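PDB 5NJL: cell surface protein (Putative S-layer protein) from Clostridioides difficile R20291, which probably acts as a cell-wall adhesin of the S-layer and supports cell adhesion in vitro. Local coordinates for residues K11-M25 with I54-L67. Sequence-based numbering, arbitrary orientation. Where two conformers were deposited one is given.
Sequences KKEATELVSKVRDLM and ITNIDELEKLVNAL. With SO4 (sulfate ion), chain Q; SO4 (sulfate ion), chain B; SO4 (sulfate ion), chain H; SO4 (sulfate ion), chain J.
The ammonium group of K11 is gripped at the C-terminal end of helix 57-65, where NZ donates to N65 O and to L67 O, each at 3.0 Å. L67 O is met in its carbonyl plane on a lone pair, whereas N65 O is approached from well above its plane. The lysine gets there fully extended, its CG anti to the backbone N (chi1 174°). A sulfate, probably from the crystallisation liquor, is the third partner of NZ; V64 O, 3.4 Å from NZ, can only share one of the three N-H groups, weakly.

Helices 14-25 and 57-65 run antiparallel, their axes 10.2 Å apart at closest approach and 164° between their directions. I57 is a knob set among V18, V21, R22 and M25: its CD1 comes 3.7 Å from V21 CG1, and its CG1 lies against R22 CB. Beside it M25 bends at its last torsion, which carries the methyl CE over the turn before helix 57-65, 3.5 Å from N56 N and also against I54. N56, the N-cap, and E59 form a capping box in which E59 OE2 accepts from N56 N; T55 N reaches the same oxygen from the same face of the carboxylate, and in the conformer given N56 OD1 accepts from D58 N.

Along one margin the CG of E61 packs on V18 CG1 at 3.7 Å, while its OE2 forms a long salt bridge with R22 NH1, the guanidinium and carboxylate planes 78° apart. Farther along, A14 CB meets V64 CG1, and both residues also rest on I211 of the mixed sheet that the two helices cover.

The middle of the contact is thus aliphatic, with the R22-E61 ion pair at its edge, while K11 places positive charge at the carbonyl-rich end of helix 57-65, where it would be expected to offset the helix dipole.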
loop_
_atom_site.group_PDB
_atom_site.type_symbol
_atom_site.label_atom_id
_atom_site.label_comp_id
_atom_site.label_asym_id
_atom_site.label_seq_id
_atom_site.Cartn_x
_atom_site.Cartn_y
_atom_site.Cartn_z
ATOM N N LYS A 11 -19.297 12.279 -10.586
ATOM C CA LYS A 11 -19.184 11.728 -11.923
ATOM C C LYS A 11 -18.461 12.687 -12.870
ATOM O O LYS A 11 -17.635 12.245 -13.667
ATOM C CB LYS A 11 -20.575 11.348 -12.453
ATOM C CG LYS A 11 -20.604 10.895 -13.905
ATOM C CD LYS A 11 -21.963 10.304 -14.234
ATOM C CE LYS A 11 -22.068 10.038 -15.722
ATOM N NZ LYS A 11 -23.252 9.212 -16.001
ATOM N N LYS A 12 -18.740 13.985 -12.786
ATOM C CA LYS A 12 -18.026 14.987 -13.605
ATOM C C LYS A 12 -16.516 14.990 -13.320
ATOM O O LYS A 12 -15.706 15.119 -14.241
ATOM C CB LYS A 12 -18.507 16.415 -13.317
ATOM C CG LYS A 12 -19.950 16.777 -13.631
ATOM C CD LYS A 12 -20.201 18.186 -13.082
ATOM C CE LYS A 12 -21.666 18.587 -13.110
ATOM N NZ LYS A 12 -21.855 19.960 -12.545
ATOM N N GLU A 13 -16.152 14.885 -12.041
ATOM C CA GLU A 13 -14.738 14.863 -11.637
ATOM C C GLU A 13 -14.018 13.543 -12.026
ATOM O O GLU A 13 -12.785 13.497 -12.072
ATOM C CB GLU A 13 -14.616 15.082 -10.127
ATOM C CG GLU A 13 -14.921 16.509 -9.705
ATOM C CD GLU A 13 -15.084 16.685 -8.195
ATOM O OE1 GLU A 13 -15.388 15.720 -7.456
ATOM O OE2 GLU A 13 -14.913 17.831 -7.747
ATOM N N ALA A 14 -14.786 12.488 -12.288
ATOM C CA ALA A 14 -14.219 11.194 -12.713
ATOM C C ALA A 14 -13.456 11.263 -14.047
ATOM O O ALA A 14 -12.666 10.370 -14.340
ATOM C CB ALA A 14 -15.300 10.123 -12.754
ATOM N N THR A 15 -13.633 12.317 -14.845
ATOM C CA THR A 15 -12.788 12.495 -16.049
ATOM C C THR A 15 -11.291 12.531 -15.679
ATOM O O THR A 15 -10.446 11.937 -16.380
ATOM C CB THR A 15 -13.110 13.795 -16.807
ATOM O OG1 THR A 15 -12.962 14.913 -15.912
ATOM C CG2 THR A 15 -14.528 13.748 -17.380
ATOM N N GLU A 16 -10.970 13.217 -14.577
ATOM C CA GLU A 16 -9.601 13.231 -14.047
ATOM C C GLU A 16 -9.174 11.853 -13.527
ATOM O O GLU A 16 -8.023 11.469 -13.710
ATOM C CB GLU A 16 -9.418 14.288 -12.940
ATOM C CG GLU A 16 -9.441 15.738 -13.437
ATOM C CD GLU A 16 -8.572 16.682 -12.592
ATOM O OE1 GLU A 16 -7.939 17.592 -13.181
ATOM O OE2 GLU A 16 -8.507 16.516 -11.346
ATOM N N LEU A 17 -10.078 11.123 -12.881
ATOM C CA LEU A 17 -9.778 9.761 -12.444
ATOM C C LEU A 17 -9.501 8.827 -13.647
ATOM O O LEU A 17 -8.556 8.023 -13.627
ATOM C CB LEU A 17 -10.909 9.186 -11.610
ATOM C CG LEU A 17 -10.710 7.754 -11.131
ATOM C CD1 LEU A 17 -9.536 7.675 -10.166
ATOM C CD2 LEU A 17 -11.948 7.178 -10.483
ATOM N N VAL A 18 -10.336 8.920 -14.681
ATOM C CA VAL A 18 -10.118 8.130 -15.906
ATOM C C VAL A 18 -8.746 8.381 -16.486
ATOM O O VAL A 18 -8.048 7.429 -16.834
ATOM C CB VAL A 18 -11.221 8.374 -16.952
ATOM C CG1 VAL A 18 -10.823 7.860 -18.333
ATOM C CG2 VAL A 18 -12.494 7.720 -16.464
ATOM N N SER A 19 -8.353 9.646 -16.573
ATOM C CA SER A 19 -7.045 9.996 -17.083
ATOM C C SER A 19 -5.911 9.400 -16.261
ATOM O O SER A 19 -4.959 8.842 -16.829
ATOM C CB SER A 19 -6.899 11.508 -17.190
ATOM O OG SER A 19 -7.914 11.988 -18.044
ATOM N N LYS A 20 -6.020 9.496 -14.943
ATOM C CA LYS A 20 -4.991 8.933 -14.054
ATOM C C LYS A 20 -4.950 7.409 -14.098
ATOM O O LYS A 20 -3.873 6.831 -14.193
ATOM C CB LYS A 20 -5.186 9.414 -12.615
ATOM C CG LYS A 20 -4.881 10.900 -12.445
ATOM C CD LYS A 20 -4.919 11.327 -10.972
ATOM C CE LYS A 20 -4.288 12.701 -10.748
ATOM N NZ LYS A 20 -5.275 13.790 -10.996
ATOM N N VAL A 21 -6.109 6.761 -14.046
ATOM C CA VAL A 21 -6.169 5.297 -14.070
ATOM C C VAL A 21 -5.707 4.741 -15.432
ATOM O O VAL A 21 -5.068 3.678 -15.494
ATOM C CB VAL A 21 -7.550 4.787 -13.694
ATOM C CG1 VAL A 21 -7.649 3.275 -13.816
ATOM C CG2 VAL A 21 -7.870 5.196 -12.275
ATOM N N ARG A 22 -6.006 5.452 -16.512
ATOM C CA ARG A 22 -5.512 5.050 -17.830
ATOM C C ARG A 22 -3.985 4.958 -17.811
ATOM O O ARG A 22 -3.402 3.951 -18.295
ATOM C CB ARG A 22 -5.986 6.011 -18.942
ATOM C CG ARG A 22 -5.396 5.729 -20.332
ATOM C CD ARG A 22 -5.686 6.816 -21.381
ATOM N NE ARG A 22 -7.122 6.932 -21.712
ATOM C CZ ARG A 22 -7.908 7.988 -21.433
ATOM N NH1 ARG A 22 -9.185 7.963 -21.766
ATOM N NH2 ARG A 22 -7.445 9.068 -20.811
ATOM N N ASP A 23 -3.342 5.985 -17.246
ATOM C CA ASP A 23 -1.879 5.993 -17.170
ATOM C C ASP A 23 -1.340 4.858 -16.277
ATOM O O ASP A 23 -0.355 4.208 -16.647
ATOM C CB ASP A 23 -1.352 7.381 -16.763
ATOM C CG ASP A 23 -1.633 8.463 -17.826
ATOM O OD1 ASP A 23 -1.905 8.128 -19.007
ATOM O OD2 ASP A 23 -1.581 9.660 -17.473
ATOM N N LEU A 24 -1.995 4.591 -15.143
ATOM C CA LEU A 24 -1.616 3.481 -14.265
ATOM C C LEU A 24 -1.732 2.146 -14.953
ATOM O O LEU A 24 -0.855 1.291 -14.809
ATOM C CB LEU A 24 -2.478 3.430 -13.006
ATOM C CG LEU A 24 -2.315 4.601 -12.019
ATOM C CD1 LEU A 24 -3.281 4.370 -10.892
ATOM C CD2 LEU A 24 -0.883 4.765 -11.504
ATOM N N MET A 25 -2.829 1.956 -15.685
ATOM C CA MET A 25 -3.086 0.661 -16.334
ATOM C C MET A 25 -2.113 0.385 -17.487
ATOM O O MET A 25 -1.923 -0.769 -17.852
ATOM C CB MET A 25 -4.536 0.557 -16.815
ATOM C CG MET A 25 -5.539 0.484 -15.679
ATOM S SD MET A 25 -7.259 0.265 -16.181
ATOM C CE MET A 25 -7.334 -1.502 -16.468
ATOM N N ILE A 54 -10.789 -5.202 -13.516
ATOM C CA ILE A 54 -10.900 -4.819 -14.923
ATOM C C ILE A 54 -9.545 -4.949 -15.549
ATOM O O ILE A 54 -8.545 -4.778 -14.864
ATOM C CB ILE A 54 -11.465 -3.388 -15.104
ATOM C CG1 ILE A 54 -10.542 -2.303 -14.524
ATOM C CG2 ILE A 54 -12.834 -3.324 -14.451
ATOM C CD1 ILE A 54 -10.952 -0.892 -14.913
ATOM N N THR A 55 -9.500 -5.255 -16.843
ATOM C CA THR A 55 -8.234 -5.366 -17.568
ATOM C C THR A 55 -7.983 -4.298 -18.603
ATOM O O THR A 55 -6.863 -4.224 -19.141
ATOM C CB THR A 55 -8.127 -6.730 -18.258
ATOM O OG1 THR A 55 -9.267 -6.926 -19.124
ATOM C CG2 THR A 55 -8.071 -7.829 -17.195
ATOM N N ASN A 56 -9.003 -3.462 -18.875
ATOM C CA ASN A 56 -8.892 -2.337 -19.810
ATOM C C ASN A 56 -9.617 -1.136 -19.196
ATOM O O ASN A 56 -10.677 -1.286 -18.592
ATOM C CB ASN A 56 -9.544 -2.648 -21.179
ATOM C CG ASN A 56 -9.162 -1.634 -22.269
ATOM O OD1 ASN A 56 -9.689 -0.497 -22.352
ATOM N ND2 ASN A 56 -8.243 -2.059 -23.147
ATOM N N ILE A 57 -9.043 0.039 -19.372
ATOM C CA ILE A 57 -9.640 1.305 -18.923
ATOM C C ILE A 57 -11.073 1.536 -19.447
ATOM O O ILE A 57 -11.893 2.142 -18.751
ATOM C CB ILE A 57 -8.706 2.500 -19.257
ATOM C CG1 ILE A 57 -9.198 3.801 -18.621
ATOM C CG2 ILE A 57 -8.482 2.667 -20.756
ATOM C CD1 ILE A 57 -9.248 3.787 -17.105
ATOM N N ASP A 58 -11.382 1.036 -20.644
ATOM C CA ASP A 58 -12.737 1.165 -21.183
ATOM C C ASP A 58 -13.787 0.502 -20.308
ATOM O O ASP A 58 -14.923 0.972 -20.257
ATOM C CB ASP A 58 -12.881 0.661 -22.631
ATOM C CG ASP A 58 -14.302 0.884 -23.152
ATOM O OD1 ASP A 58 -14.695 2.067 -23.258
ATOM O OD2 ASP A 58 -15.047 -0.097 -23.353
ATOM N N GLU A 59 -13.421 -0.534 -19.561
ATOM C CA GLU A 59 -14.379 -1.129 -18.642
ATOM C C GLU A 59 -14.848 -0.121 -17.588
ATOM O O GLU A 59 -16.035 -0.103 -17.235
ATOM C CB GLU A 59 -13.821 -2.372 -17.962
ATOM C CG GLU A 59 -13.579 -3.527 -18.912
ATOM C CD GLU A 59 -13.006 -4.718 -18.177
ATOM O OE1 GLU A 59 -13.724 -5.309 -17.347
ATOM O OE2 GLU A 59 -11.834 -5.026 -18.419
ATOM N N LEU A 60 -13.916 0.698 -17.101
ATOM C CA LEU A 60 -14.247 1.756 -16.139
ATOM C C LEU A 60 -15.035 2.870 -16.814
ATOM O O LEU A 60 -16.035 3.329 -16.276
ATOM C CB LEU A 60 -12.990 2.317 -15.471
ATOM C CG LEU A 60 -13.181 3.561 -14.603
ATOM C CD1 LEU A 60 -14.075 3.229 -13.432
ATOM C CD2 LEU A 60 -11.829 4.058 -14.138
ATOM N N GLU A 61 -14.569 3.326 -17.969
ATOM C CA GLU A 61 -15.282 4.374 -18.718
ATOM C C GLU A 61 -16.728 4.008 -19.005
ATOM O O GLU A 61 -17.625 4.829 -18.790
ATOM C CB GLU A 61 -14.571 4.738 -19.999
ATOM C CG GLU A 61 -13.260 5.420 -19.766
ATOM C CD GLU A 61 -12.445 5.564 -21.026
ATOM O OE1 GLU A 61 -11.792 4.567 -21.486
ATOM O OE2 GLU A 61 -12.437 6.697 -21.543
ATOM N N LYS A 62 -16.969 2.782 -19.453
ATOM C CA LYS A 62 -18.341 2.332 -19.700
ATOM C C LYS A 62 -19.243 2.411 -18.452
ATOM O O LYS A 62 -20.404 2.831 -18.534
ATOM C CB LYS A 62 -18.362 0.912 -20.254
ATOM C CG LYS A 62 -19.706 0.502 -20.836
ATOM C CD LYS A 62 -19.665 -0.899 -21.440
ATOM C CE LYS A 62 -21.084 -1.347 -21.808
ATOM N NZ LYS A 62 -21.110 -2.741 -22.328
ATOM N N LEU A 63 -18.708 1.988 -17.313
ATOM C CA LEU A 63 -19.450 1.974 -16.068
ATOM C C LEU A 63 -19.710 3.385 -15.554
ATOM O O LEU A 63 -20.824 3.671 -15.119
ATOM C CB LEU A 63 -18.731 1.127 -15.005
ATOM C CG LEU A 63 -18.777 -0.386 -15.254
ATOM C CD1 LEU A 63 -17.751 -1.142 -14.418
ATOM C CD2 LEU A 63 -20.163 -0.947 -14.956
ATOM N N VAL A 64 -18.694 4.245 -15.619
ATOM C CA VAL A 64 -18.816 5.654 -15.220
ATOM C C VAL A 64 -19.848 6.348 -16.112
ATOM O O VAL A 64 -20.782 6.963 -15.600
ATOM C CB VAL A 64 -17.470 6.396 -15.284
ATOM C CG1 VAL A 64 -17.654 7.903 -15.091
ATOM C CG2 VAL A 64 -16.506 5.846 -14.233
ATOM N N ASN A 65 -19.711 6.213 -17.434
ATOM C CA ASN A 65 -20.679 6.829 -18.376
ATOM C C ASN A 65 -22.131 6.405 -18.123
ATOM O O ASN A 65 -23.040 7.219 -18.259
ATOM C CB ASN A 65 -20.313 6.555 -19.840
ATOM C CG ASN A 65 -19.011 7.209 -20.263
ATOM O OD1 ASN A 65 -18.501 8.106 -19.587
ATOM N ND2 ASN A 65 -18.451 6.750 -21.393
ATOM N N ALA A 66 -22.353 5.147 -17.754
ATOM C CA ALA A 66 -23.696 4.645 -17.516
ATOM C C ALA A 66 -24.221 4.870 -16.084
ATOM O O ALA A 66 -25.313 4.427 -15.761
ATOM C CB ALA A 66 -23.753 3.167 -17.860
ATOM N N LEU A 67 -23.444 5.524 -15.219
ATOM C CA LEU A 67 -23.796 5.628 -13.803
ATOM C C LEU A 67 -25.045 6.507 -13.651
ATOM O O LEU A 67 -25.072 7.642 -14.137
ATOM C CB LEU A 67 -22.632 6.249 -13.029
ATOM C CG LEU A 67 -22.719 6.292 -11.516
ATOM C CD1 LEU A 67 -22.909 4.902 -10.949
ATOM C CD2 LEU A 67 -21.467 6.959 -10.977
HETATM S S SO4 Q . -8.078 -7.371 -22.217
HETATM O O1 SO4 Q . -9.143 -8.200 -21.615
HETATM O O2 SO4 Q . -7.893 -7.762 -23.630
HETATM O O3 SO4 Q . -8.456 -5.943 -22.147
HETATM O O4 SO4 Q . -6.810 -7.601 -21.488
HETATM S S SO4 B . -5.876 12.608 -20.969
HETATM O O1 SO4 B . -7.041 12.009 -20.310
HETATM O O2 SO4 B . -6.201 12.726 -22.416
HETATM O O3 SO4 B . -5.621 13.953 -20.390
HETATM O O4 SO4 B . -4.669 11.766 -20.773
HETATM S S SO4 H . -25.186 12.347 -16.728
HETATM O O1 SO4 H . -24.773 11.394 -17.788
HETATM O O2 SO4 H . -26.212 13.255 -17.301
HETATM O O3 SO4 H . -24.000 13.153 -16.343
HETATM O O4 SO4 H . -25.767 11.630 -15.562
HETATM S S SO4 J . -21.110 22.685 -10.324
HETATM O O1 SO4 J . -22.133 22.113 -9.412
HETATM O O2 SO4 J . -21.761 23.451 -11.412
HETATM O O3 SO4 J . -20.236 23.589 -9.545
HETATM O O4 SO4 J . -20.312 21.587 -10.926
#